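Local coordinates for protein putative branched-chain amino acid aminotransferase IlvE (Streptococcus mutans, PDB 4DQN) that probably catalyses the reversible transfer of the amino group between leucine, isoleucine or valine and 2-oxoglutarate, using pyridoxal 5'-phosphate, at residues G232-K235 / F239-P242; S250-S255 / D323-I328; S255-A260 / A268-V273; I212-A217 / V299-D304; E223-A228 / A284-T289. One frame throughout, in Å; residues are numbered along the deposited sequence.

Four of the contacts are buried; contact 3 lies at the surface. Contacts 1, 3, 4 and 5 all reach the mixed sheet, while contact 2 joins two helices. Contacts 2 and 3 share Ser255 and use different sides of helix 251-262. Contact 1 sits beside contact 3, on neighbouring strands 238-241 and 267-270. Contacts 4 and 5 are tied by backbone bonds of Tyr213 to Glu223 and Glu224. Contact 1 is the one whose segments exchange backbone hydrogen bonds. The others are mainly apolar: a leucine between helices in contact 2, a leucine over an alanine and a glutamate chain in contact 3, isoleucine, leucine and valine with a histidine ring in contact 4, alanine and valine in contact 5.

Contact 1. Residues G232-K235 / F239-P242; sequences GITK and FITP
The ring of Phe239 meets Ile233 CD1, which approaches its CD2 atom obliquely at 4.1 Å. Outside the two segments the ring of Phe231 lies nearly parallel to it, and Leu256 and Leu257 of helix 251-262 and Leu321 of helix 316-329 also pack on Phe239. The ring is therefore held in the apolar layer between sheet and helices. Its CG stands anti to the backbone N (chi1 -177°). Ile233 places CG1 beside its own backbone N, and CD1 continues from there toward the ring.

The two segments form part of a beta hairpin, strands 228-234 and 238-241, in the mixed sheet of this class IV aminotransferase. Gly232 and Ile240 are an antiparallel hydrogen-bonded pair. Gly232 N donates to Ile240 O at 2.8 Å; the donor lies in the carbonyl plane of Ile240. Ile240 N returns a bond to Gly232 O at 2.9 Å, almost straight at the hydrogen (170°). Ile233 and Phe239 form the next pair, which is non-hydrogen-bonded; their CA atoms are 4.9 Å apart. Both of these side chains lie on the face of the sheet that looks toward the helices.

Ile240 points to the other face. Its chain is extended to CD1, which meets Thr234 CG2 at 3.9 Å, the two side chains crossing at about a right angle. Phe281 of strand 281-288 touches both of these residues. The hydroxyl of Thr234 is turned to a different partner and hydrogen-bonds Glu238 OE1, close to the hairpin turn.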
# COMPACT_ATOMS: atom_id res chain seq x y z
N GLY A 232 15.65 -23.55 -2.54
CA GLY A 232 16.06 -24.77 -1.89
C GLY A 232 17.03 -25.55 -2.77
O GLY A 232 16.98 -25.44 -4.00
N ILE A 233 17.91 -26.32 -2.14
CA ILE A 233 18.80 -27.21 -2.87
C ILE A 233 18.44 -28.65 -2.53
O ILE A 233 18.39 -29.02 -1.36
CB ILE A 233 20.28 -26.95 -2.53
CG1 ILE A 233 20.84 -25.82 -3.39
CG2 ILE A 233 21.13 -28.16 -2.86
CD1 ILE A 233 20.44 -24.50 -2.95
N THR A 234 18.16 -29.46 -3.55
CA THR A 234 17.81 -30.88 -3.34
C THR A 234 19.06 -31.74 -3.24
O THR A 234 20.16 -31.29 -3.58
CB THR A 234 16.96 -31.42 -4.49
OG1 THR A 234 17.76 -31.51 -5.68
CG2 THR A 234 15.77 -30.52 -4.75
N LYS A 235 18.89 -32.99 -2.78
CA LYS A 235 19.99 -33.97 -2.71
C LYS A 235 20.63 -34.25 -4.07
O LYS A 235 21.80 -34.64 -4.15
CB LYS A 235 19.49 -35.30 -2.13
CG LYS A 235 18.54 -36.06 -3.06
CD LYS A 235 18.31 -37.50 -2.61
CE LYS A 235 17.38 -38.23 -3.58
NZ LYS A 235 17.95 -38.32 -4.95
N PHE A 239 18.57 -26.61 -8.00
CA PHE A 239 18.22 -25.33 -7.39
C PHE A 239 16.76 -25.07 -7.72
O PHE A 239 16.38 -24.99 -8.90
CB PHE A 239 19.10 -24.24 -8.00
CG PHE A 239 18.88 -22.87 -7.42
CD1 PHE A 239 17.88 -22.04 -7.90
CD2 PHE A 239 19.72 -22.39 -6.41
CE1 PHE A 239 17.70 -20.76 -7.37
CE2 PHE A 239 19.54 -21.12 -5.88
CZ PHE A 239 18.53 -20.31 -6.36
N ILE A 240 15.92 -24.93 -6.69
CA ILE A 240 14.50 -24.70 -6.91
C ILE A 240 14.01 -23.46 -6.15
O ILE A 240 14.27 -23.30 -4.95
CB ILE A 240 13.65 -25.94 -6.54
CG1 ILE A 240 14.15 -27.17 -7.30
CG2 ILE A 240 12.19 -25.69 -6.86
CD1 ILE A 240 13.36 -28.44 -7.01
N THR A 241 13.33 -22.57 -6.86
CA THR A 241 12.81 -21.34 -6.25
C THR A 241 11.34 -21.22 -6.63
O THR A 241 10.97 -21.60 -7.74
CB THR A 241 13.62 -20.10 -6.69
OG1 THR A 241 13.20 -18.93 -5.98
CG2 THR A 241 13.46 -19.86 -8.18
N PRO A 242 10.50 -20.72 -5.71
CA PRO A 242 9.06 -20.58 -5.99
C PRO A 242 8.75 -19.68 -7.19
O PRO A 242 9.38 -18.65 -7.42
CB PRO A 242 8.52 -19.93 -4.71
CG PRO A 242 9.46 -20.40 -3.65
CD PRO A 242 10.81 -20.40 -4.31

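Contact 2. Residues S250-S255 / D323-I328; sequences SVTKYS and DELTGI
The N-terminal turn of helix 251-262 packs on Leu325 of helix 316-329 through Thr252 and Ser255. The turn begins at Ser250, the N-cap residue. Ser250 OG accepts a capping bond from Lys253 N at 2.9 Å, while its own backbone N is bonded to Asn229 OD1.

Thr252 comes next. OG1 sits beside the backbone N (chi1 -50°), which leaves CG2 anti to it, and this methyl touches Leu325 CD2 at 3.8 Å. The Thr252 side chain is about 9 Å from that of Lys188, the predicted cofactor lysine, which carries no cofactor here. One helical turn on, Ser255 presents CB to Leu325 CD1 at 4.0 Å. Its OG is bonded to Val251 O at 2.8 Å, lying above the carbonyl plane, which ties the hydroxyl to the preceding turn. Ser255 N reaches the same oxygen from the opposite face. The forked end of Leu325 thus uses one methyl on each of the two residues. Leu256, Leu259 and Phe77 also pack on it.

The contact between the segments is apolar although two of its three residues carry hydroxyls. Ser255 turns its carbon to the leucine and gives its hydroxyl to Val251 O, with a weak further bond to Arg78 NE, so burial leaves that polar atom bonded.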
# COMPACT_ATOMS: atom_id res chain seq x y z
N SER A 250 13.07 -11.30 -7.52
CA SER A 250 14.30 -10.58 -7.16
C SER A 250 15.40 -10.75 -8.22
O SER A 250 15.49 -11.78 -8.89
CB SER A 250 14.80 -10.95 -5.76
OG SER A 250 15.64 -12.09 -5.75
N VAL A 251 16.21 -9.71 -8.39
CA VAL A 251 17.35 -9.76 -9.31
C VAL A 251 18.33 -10.83 -8.82
O VAL A 251 18.95 -11.55 -9.60
CB VAL A 251 18.04 -8.39 -9.40
CG1 VAL A 251 19.15 -8.40 -10.43
CG2 VAL A 251 17.02 -7.32 -9.76
N THR A 252 18.44 -10.93 -7.50
CA THR A 252 19.33 -11.92 -6.89
C THR A 252 18.91 -13.35 -7.25
O THR A 252 19.75 -14.18 -7.59
CB THR A 252 19.38 -11.72 -5.36
OG1 THR A 252 19.63 -10.34 -5.08
CG2 THR A 252 20.50 -12.55 -4.74
N LYS A 253 17.60 -13.62 -7.22
CA LYS A 253 17.10 -14.94 -7.59
C LYS A 253 17.42 -15.32 -9.03
O LYS A 253 17.86 -16.44 -9.30
CB LYS A 253 15.58 -15.04 -7.37
CG LYS A 253 14.97 -16.19 -8.16
CD LYS A 253 13.47 -16.29 -8.02
CE LYS A 253 12.74 -15.34 -8.95
NZ LYS A 253 11.26 -15.48 -8.74
N TYR A 254 17.19 -14.39 -9.96
CA TYR A 254 17.49 -14.68 -11.36
C TYR A 254 18.98 -14.91 -11.55
O TYR A 254 19.39 -15.80 -12.30
CB TYR A 254 16.98 -13.56 -12.27
CG TYR A 254 15.48 -13.59 -12.41
CD1 TYR A 254 14.81 -14.80 -12.54
CD2 TYR A 254 14.74 -12.42 -12.38
CE1 TYR A 254 13.44 -14.85 -12.66
CE2 TYR A 254 13.35 -12.45 -12.50
CZ TYR A 254 12.72 -13.68 -12.63
OH TYR A 254 11.35 -13.75 -12.75
N SER A 255 19.78 -14.09 -10.87
CA SER A 255 21.24 -14.24 -10.92
C SER A 255 21.71 -15.59 -10.38
O SER A 255 22.60 -16.22 -10.96
CB SER A 255 21.89 -13.10 -10.13
OG SER A 255 21.54 -11.85 -10.71
N ASP A 323 29.79 -17.31 -2.64
CA ASP A 323 31.14 -16.92 -3.05
C ASP A 323 31.18 -16.46 -4.50
O ASP A 323 31.79 -15.43 -4.82
CB ASP A 323 32.13 -18.08 -2.82
CG ASP A 323 32.44 -18.31 -1.35
OD1 ASP A 323 32.06 -17.43 -0.53
OD2 ASP A 323 33.06 -19.34 -1.01
N GLU A 324 30.50 -17.19 -5.38
CA GLU A 324 30.51 -16.87 -6.81
C GLU A 324 29.72 -15.61 -7.13
O GLU A 324 30.16 -14.78 -7.93
CB GLU A 324 29.98 -18.06 -7.62
CG GLU A 324 30.14 -17.92 -9.13
CD GLU A 324 31.52 -18.32 -9.64
OE1 GLU A 324 32.40 -18.66 -8.82
OE2 GLU A 324 31.72 -18.31 -10.87
N LEU A 325 28.55 -15.44 -6.51
CA LEU A 325 27.75 -14.24 -6.78
C LEU A 325 28.43 -12.97 -6.27
O LEU A 325 28.56 -12.00 -7.01
CB LEU A 325 26.35 -14.35 -6.16
CG LEU A 325 25.45 -13.11 -6.28
CD1 LEU A 325 25.13 -12.82 -7.73
CD2 LEU A 325 24.16 -13.28 -5.45
N THR A 326 28.88 -12.98 -5.01
CA THR A 326 29.55 -11.82 -4.44
C THR A 326 30.88 -11.56 -5.14
O THR A 326 31.27 -10.40 -5.35
CB THR A 326 29.75 -11.93 -2.91
OG1 THR A 326 30.50 -13.12 -2.60
CG2 THR A 326 28.41 -11.99 -2.20
N GLY A 327 31.58 -12.62 -5.54
CA GLY A 327 32.82 -12.45 -6.29
C GLY A 327 32.59 -11.65 -7.56
O GLY A 327 33.35 -10.74 -7.91
N ILE A 328 31.51 -11.99 -8.26
CA ILE A 328 31.15 -11.29 -9.48
C ILE A 328 30.79 -9.84 -9.20
O ILE A 328 31.23 -8.93 -9.90
CB ILE A 328 29.97 -11.99 -10.17
CG1 ILE A 328 30.44 -13.32 -10.77
CG2 ILE A 328 29.36 -11.11 -11.28
CD1 ILE A 328 29.30 -14.27 -11.08

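Contact 3. Residues S255-A260 / A268-V273; sequences SLLYLA and AIEGDV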
# COMPACT_ATOMS: atom_id res chain seq x y z
N SER A 255 19.78 -14.09 -10.87
CA SER A 255 21.24 -14.24 -10.92
C SER A 255 21.71 -15.59 -10.38
O SER A 255 22.60 -16.22 -10.96
CB SER A 255 21.89 -13.10 -10.13
OG SER A 255 21.54 -11.85 -10.71
N LEU A 256 21.10 -16.05 -9.29
CA LEU A 256 21.44 -17.33 -8.68
C LEU A 256 21.01 -18.49 -9.57
O LEU A 256 21.76 -19.46 -9.74
CB LEU A 256 20.81 -17.46 -7.28
CG LEU A 256 21.52 -16.62 -6.21
CD1 LEU A 256 20.84 -16.74 -4.85
CD2 LEU A 256 23.00 -17.02 -6.10
N LEU A 257 19.82 -18.38 -10.14
CA LEU A 257 19.33 -19.32 -11.15
C LEU A 257 20.36 -19.47 -12.26
O LEU A 257 20.70 -20.59 -12.68
CB LEU A 257 18.05 -18.76 -11.76
CG LEU A 257 16.70 -19.47 -11.68
CD1 LEU A 257 16.70 -20.65 -10.74
CD2 LEU A 257 15.62 -18.46 -11.30
N TYR A 258 20.83 -18.33 -12.74
CA TYR A 258 21.77 -18.26 -13.84
C TYR A 258 23.10 -18.91 -13.45
O TYR A 258 23.60 -19.78 -14.16
CB TYR A 258 21.99 -16.80 -14.24
CG TYR A 258 22.83 -16.60 -15.47
CD1 TYR A 258 24.22 -16.70 -15.43
CD2 TYR A 258 22.24 -16.27 -16.68
CE1 TYR A 258 24.99 -16.51 -16.55
CE2 TYR A 258 23.01 -16.08 -17.82
CZ TYR A 258 24.37 -16.19 -17.75
OH TYR A 258 25.13 -15.98 -18.88
N LEU A 259 23.66 -18.50 -12.31
CA LEU A 259 24.98 -19.00 -11.90
C LEU A 259 24.93 -20.48 -11.56
O LEU A 259 25.84 -21.23 -11.93
CB LEU A 259 25.54 -18.19 -10.73
CG LEU A 259 25.76 -16.70 -11.03
CD1 LEU A 259 26.23 -15.96 -9.80
CD2 LEU A 259 26.75 -16.53 -12.19
N ALA A 260 23.88 -20.92 -10.87
CA ALA A 260 23.72 -22.34 -10.55
C ALA A 260 23.85 -23.21 -11.81
O ALA A 260 24.55 -24.23 -11.80
CB ALA A 260 22.37 -22.58 -9.87
N ALA A 268 18.39 -25.65 -12.64
CA ALA A 268 17.96 -24.46 -11.91
C ALA A 268 16.60 -24.04 -12.43
O ALA A 268 16.48 -23.55 -13.56
CB ALA A 268 18.97 -23.32 -12.11
N ILE A 269 15.56 -24.23 -11.61
CA ILE A 269 14.20 -23.96 -12.06
C ILE A 269 13.34 -23.18 -11.09
O ILE A 269 13.53 -23.22 -9.87
CB ILE A 269 13.45 -25.26 -12.42
CG1 ILE A 269 13.26 -26.13 -11.18
CG2 ILE A 269 14.16 -26.02 -13.56
CD1 ILE A 269 11.89 -26.81 -11.13
N GLU A 270 12.38 -22.46 -11.65
CA GLU A 270 11.32 -21.84 -10.89
C GLU A 270 10.16 -22.83 -10.91
O GLU A 270 9.58 -23.10 -11.96
CB GLU A 270 10.89 -20.51 -11.53
CG GLU A 270 12.03 -19.50 -11.77
CD GLU A 270 11.52 -18.18 -12.30
OE1 GLU A 270 10.56 -17.63 -11.72
OE2 GLU A 270 12.07 -17.68 -13.30
N GLY A 271 9.84 -23.39 -9.74
CA GLY A 271 8.74 -24.34 -9.64
C GLY A 271 8.03 -24.16 -8.32
O GLY A 271 8.46 -23.36 -7.48
N ASP A 272 6.95 -24.89 -8.09
CA ASP A 272 6.32 -24.74 -6.79
C ASP A 272 7.06 -25.53 -5.71
O ASP A 272 7.74 -26.53 -5.99
CB ASP A 272 4.80 -24.98 -6.82
CG ASP A 272 4.43 -26.32 -7.39
OD1 ASP A 272 5.18 -27.29 -7.14
OD2 ASP A 272 3.39 -26.39 -8.07
N VAL A 273 6.99 -25.02 -4.49
CA VAL A 273 7.67 -25.60 -3.34
C VAL A 273 6.60 -25.82 -2.29
O VAL A 273 6.06 -24.86 -1.74
CB VAL A 273 8.74 -24.63 -2.79
CG1 VAL A 273 9.37 -25.18 -1.51
CG2 VAL A 273 9.83 -24.36 -3.85
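Leu257 reaches Ala268 and Glu270 with unusual torsions, chi1 -118° and chi2 10°. Both are far from staggered values; the conformer may be strained or poorly defined, so its detail is doubtful. This shape carries its two methyls out over strand 267-270. CD1 lies 3.8 Å from Ala268 CB, and CD2 is 3.8 Å from Glu270 CG. Glu270 sets its CG beside its own backbone N (chi1 -55°) and then runs extended. The side chains of Leu257 and Glu270 cross at about a right angle.

The segments belong to a beta-alpha-beta unit. Strand 238-241 leads into helix 251-262, and the chain returns in strand 267-270, parallel to and paired with the first strand. The short helical and strand segments run roughly antiparallel, their axes 8.0 Å apart at closest. Such close packing fits the small residue at Ala268, whose CB points to the helix. It lies 3.3 Å from Leu257 O and 4.1 Å from Ala260 CB.

Leu257 also touches Phe239 and Thr241 of the first strand, so it spans both strands. Glu270 OE1 makes a long, weak ion pair with Lys253 NZ; Lys253 lies one helical turn before Leu257.

Contact 4. Residues I212-A217 / V299-D304; sequences IYLDPA and VQHGDD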
# COMPACT_ATOMS: atom_id res chain seq x y z
N ILE A 212 7.96 -16.48 6.67
CA ILE A 212 7.86 -17.03 5.32
C ILE A 212 6.37 -17.13 4.99
O ILE A 212 5.60 -17.77 5.71
CB ILE A 212 8.54 -18.41 5.21
CG1 ILE A 212 10.06 -18.25 5.33
CG2 ILE A 212 8.23 -19.07 3.88
CD1 ILE A 212 10.80 -19.59 5.34
N TYR A 213 5.96 -16.45 3.92
CA TYR A 213 4.56 -16.39 3.53
C TYR A 213 4.24 -17.52 2.57
O TYR A 213 5.07 -17.87 1.74
CB TYR A 213 4.26 -15.06 2.85
CG TYR A 213 4.45 -13.87 3.76
CD1 TYR A 213 5.66 -13.20 3.80
CD2 TYR A 213 3.42 -13.43 4.57
CE1 TYR A 213 5.84 -12.11 4.64
CE2 TYR A 213 3.58 -12.36 5.41
CZ TYR A 213 4.79 -11.70 5.44
OH TYR A 213 4.94 -10.63 6.29
N LEU A 214 3.03 -18.07 2.67
CA LEU A 214 2.59 -19.10 1.73
C LEU A 214 1.63 -18.49 0.73
O LEU A 214 1.22 -17.33 0.88
CB LEU A 214 1.93 -20.27 2.46
CG LEU A 214 2.71 -20.87 3.62
CD1 LEU A 214 2.07 -22.17 4.09
CD2 LEU A 214 4.16 -21.09 3.21
N ASP A 215 1.28 -19.24 -0.31
CA ASP A 215 0.41 -18.72 -1.36
C ASP A 215 -0.94 -18.33 -0.75
O ASP A 215 -1.51 -19.10 0.02
CB ASP A 215 0.27 -19.71 -2.52
CG ASP A 215 -0.57 -20.92 -2.15
OD1 ASP A 215 -0.06 -21.80 -1.44
OD2 ASP A 215 -1.74 -20.97 -2.60
N PRO A 216 -1.42 -17.12 -1.06
CA PRO A 216 -2.62 -16.60 -0.38
C PRO A 216 -3.91 -17.36 -0.71
O PRO A 216 -4.81 -17.37 0.12
CB PRO A 216 -2.71 -15.14 -0.87
CG PRO A 216 -1.88 -15.09 -2.14
CD PRO A 216 -0.79 -16.11 -1.93
N ALA A 217 -3.98 -17.98 -1.88
CA ALA A 217 -5.17 -18.76 -2.25
C ALA A 217 -5.34 -20.00 -1.38
O ALA A 217 -6.38 -20.18 -0.73
CB ALA A 217 -5.11 -19.16 -3.72
N VAL A 299 12.94 -23.72 9.90
CA VAL A 299 11.67 -23.06 9.67
C VAL A 299 10.63 -23.65 10.63
O VAL A 299 10.49 -24.87 10.72
CB VAL A 299 11.21 -23.22 8.21
CG1 VAL A 299 9.79 -22.71 8.04
CG2 VAL A 299 12.14 -22.45 7.27
N GLN A 300 9.96 -22.77 11.38
CA GLN A 300 8.87 -23.16 12.27
C GLN A 300 7.54 -23.12 11.52
O GLN A 300 7.21 -22.12 10.87
CB GLN A 300 8.81 -22.20 13.47
CG GLN A 300 7.79 -22.57 14.56
CD GLN A 300 8.26 -23.70 15.45
OE1 GLN A 300 9.43 -23.77 15.81
NE2 GLN A 300 7.34 -24.61 15.81
N HIS A 301 6.78 -24.21 11.61
CA HIS A 301 5.45 -24.24 11.02
C HIS A 301 4.50 -25.04 11.91
O HIS A 301 4.60 -26.27 11.98
CB HIS A 301 5.49 -24.86 9.63
CG HIS A 301 4.24 -24.65 8.84
ND1 HIS A 301 3.90 -25.43 7.76
CD2 HIS A 301 3.26 -23.73 8.97
CE1 HIS A 301 2.75 -25.01 7.26
NE2 HIS A 301 2.35 -23.97 7.97
N GLY A 302 3.57 -24.35 12.57
CA GLY A 302 2.74 -25.01 13.57
C GLY A 302 3.65 -25.52 14.68
O GLY A 302 4.54 -24.78 15.12
N ASP A 303 3.46 -26.78 15.07
CA ASP A 303 4.30 -27.43 16.09
C ASP A 303 5.72 -27.72 15.59
O ASP A 303 6.65 -27.89 16.39
CB ASP A 303 3.72 -28.80 16.48
CG ASP A 303 2.44 -28.70 17.28
OD1 ASP A 303 2.08 -27.58 17.68
OD2 ASP A 303 1.81 -29.75 17.54
N ASP A 304 5.88 -27.80 14.28
CA ASP A 304 7.10 -28.40 13.75
C ASP A 304 8.20 -27.39 13.45
O ASP A 304 7.94 -26.29 12.95
CB ASP A 304 6.79 -29.26 12.52
CG ASP A 304 5.71 -30.29 12.80
OD1 ASP A 304 5.77 -30.94 13.88
OD2 ASP A 304 4.80 -30.45 11.96
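Ile212 and Val299, which meet through their side chains, have CA atoms 8.4 Å apart, because their strands 212-214 and 299-301 lie on either side of strand 168-172. The middle strand is parallel to and paired with both. All three are part of the closed, barrel-like sheet of this class IV aminotransferase. The two outer strands do not pair with each other. Strand 299-301 ends in a type II' turn from His301 to Asp304, which leads into strand 304-307 and makes a tight hairpin. His301 N bonds Asp304 O at 2.7 Å, and Asp304 N bonds His301 O at 3.0 Å. Gly302 has phi 62°, a value that suits glycine at this place in the turn.

The side chains bridge the gap over the middle strand. Ile212 has CG1 beside its backbone N and an extended chi2 of 176°. This sends CD1 across to Val299 CG2, 3.7 Å away. The two side chains meet at about a right angle. Farther along, Leu214 CD1 approaches the His301 ring obliquely and is nearest NE2, at 4.3 Å. That is a loose contact. His301 NE2 has its polar partner in Asp174 OD2, to which it is hydrogen-bonded, and Leu214 packs beside this polar pair.

Ile172 of the middle strand packs between them, touching Leu214, Val299 and His301, while Phe170 of the same strand touches Ile212. On the hairpin itself, Gln300 NE2 bonds Gly302 O at 2.9 Å; the oxygen lies in the amide plane of Gln300, while the donor is tilted 26° from the carbonyl plane.

Contact 5. Residues E223-A228 / A284-T289; sequences EEVGSA and AGACGT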
# COMPACT_ATOMS: atom_id res chain seq x y z
N GLU A 223 5.81 -18.79 -0.88
CA GLU A 223 5.89 -17.64 -1.76
C GLU A 223 7.23 -16.95 -1.60
O GLU A 223 8.06 -16.93 -2.52
CB GLU A 223 4.78 -16.64 -1.42
CG GLU A 223 3.40 -17.13 -1.76
CD GLU A 223 2.87 -16.54 -3.03
OE1 GLU A 223 2.67 -15.31 -3.08
OE2 GLU A 223 2.66 -17.31 -3.99
N GLU A 224 7.43 -16.36 -0.43
CA GLU A 224 8.68 -15.65 -0.16
C GLU A 224 9.00 -15.50 1.33
O GLU A 224 8.15 -15.75 2.19
CB GLU A 224 8.69 -14.29 -0.89
CG GLU A 224 7.44 -13.44 -0.74
CD GLU A 224 7.42 -12.26 -1.71
OE1 GLU A 224 7.55 -12.49 -2.93
OE2 GLU A 224 7.29 -11.11 -1.25
N VAL A 225 10.24 -15.08 1.59
CA VAL A 225 10.79 -14.96 2.94
C VAL A 225 10.92 -13.48 3.26
O VAL A 225 11.92 -12.84 2.89
CB VAL A 225 12.18 -15.62 2.99
CG1 VAL A 225 12.65 -15.79 4.43
CG2 VAL A 225 12.15 -16.97 2.26
N GLY A 226 9.92 -12.94 3.95
CA GLY A 226 9.83 -11.50 4.12
C GLY A 226 9.72 -10.89 2.74
O GLY A 226 8.82 -11.26 1.97
N SER A 227 10.64 -9.99 2.42
CA SER A 227 10.64 -9.36 1.10
C SER A 227 11.63 -10.04 0.14
O SER A 227 11.78 -9.62 -1.01
CB SER A 227 10.97 -7.87 1.21
OG SER A 227 12.30 -7.67 1.65
N ALA A 228 12.28 -11.11 0.63
CA ALA A 228 13.28 -11.85 -0.16
C ALA A 228 12.72 -13.15 -0.73
O ALA A 228 11.70 -13.66 -0.23
CB ALA A 228 14.51 -12.15 0.70
N ALA A 284 18.59 -24.64 2.33
CA ALA A 284 17.62 -23.61 1.95
C ALA A 284 18.11 -22.24 2.37
O ALA A 284 18.86 -22.12 3.34
CB ALA A 284 16.26 -23.89 2.58
N GLY A 285 17.68 -21.21 1.65
CA GLY A 285 18.00 -19.85 2.05
C GLY A 285 17.05 -18.82 1.48
O GLY A 285 16.12 -19.14 0.74
N ALA A 286 17.30 -17.57 1.84
CA ALA A 286 16.59 -16.44 1.28
C ALA A 286 17.58 -15.64 0.46
O ALA A 286 18.77 -15.58 0.81
CB ALA A 286 16.01 -15.56 2.40
N CYS A 287 17.13 -15.03 -0.63
CA CYS A 287 18.05 -14.23 -1.44
C CYS A 287 17.43 -12.89 -1.82
O CYS A 287 16.22 -12.78 -2.03
CB CYS A 287 18.52 -15.00 -2.67
SG CYS A 287 17.23 -15.42 -3.86
N GLY A 288 18.27 -11.86 -1.88
CA GLY A 288 17.81 -10.52 -2.23
C GLY A 288 18.99 -9.56 -2.21
O GLY A 288 20.07 -9.93 -1.75
N THR A 289 18.78 -8.33 -2.69
CA THR A 289 19.85 -7.33 -2.74
C THR A 289 20.47 -7.04 -1.37
O THR A 289 21.70 -7.09 -1.20
CB THR A 289 19.33 -6.01 -3.32
OG1 THR A 289 18.95 -6.22 -4.69
CG2 THR A 289 20.42 -4.94 -3.25
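The tight turn of the hairpin formed by strands 222-225 and 228-234 packs on strand 281-288 through Val225 and Ala228. It is a type II' turn from Val225 to Ala228. Val225 N bonds Ala228 O at 2.7 Å, and Ala228 N bonds Val225 O at 2.9 Å. Gly226 takes the positive phi of 60° that this turn needs.

Ala286 CB faces the turn. It sits against the branched end of Val225, whose CB and CG1 are both 3.9 Å from it. Ala228 CB meets Ala286 CB at 4.1 Å and Cys287 O at 3.3 Å.

Six strands of the mixed sheet curl into a closed, barrel-like sheet. The turn packs inside it against strand 281-288, which pairs with strand 228-234. Just before the turn, a classic beta bulge sets both Glu223 and Glu224 opposite Tyr213 of strand 211-214. Cys287 points its side chain away from the turn, where Thr252, Lys253 and Leu256 of helix 251-262 touch it. The side chain of Ala228 is about 8 Å from that of Lys188, the predicted attachment point of pyridoxal phosphate, which is not attached in this structure.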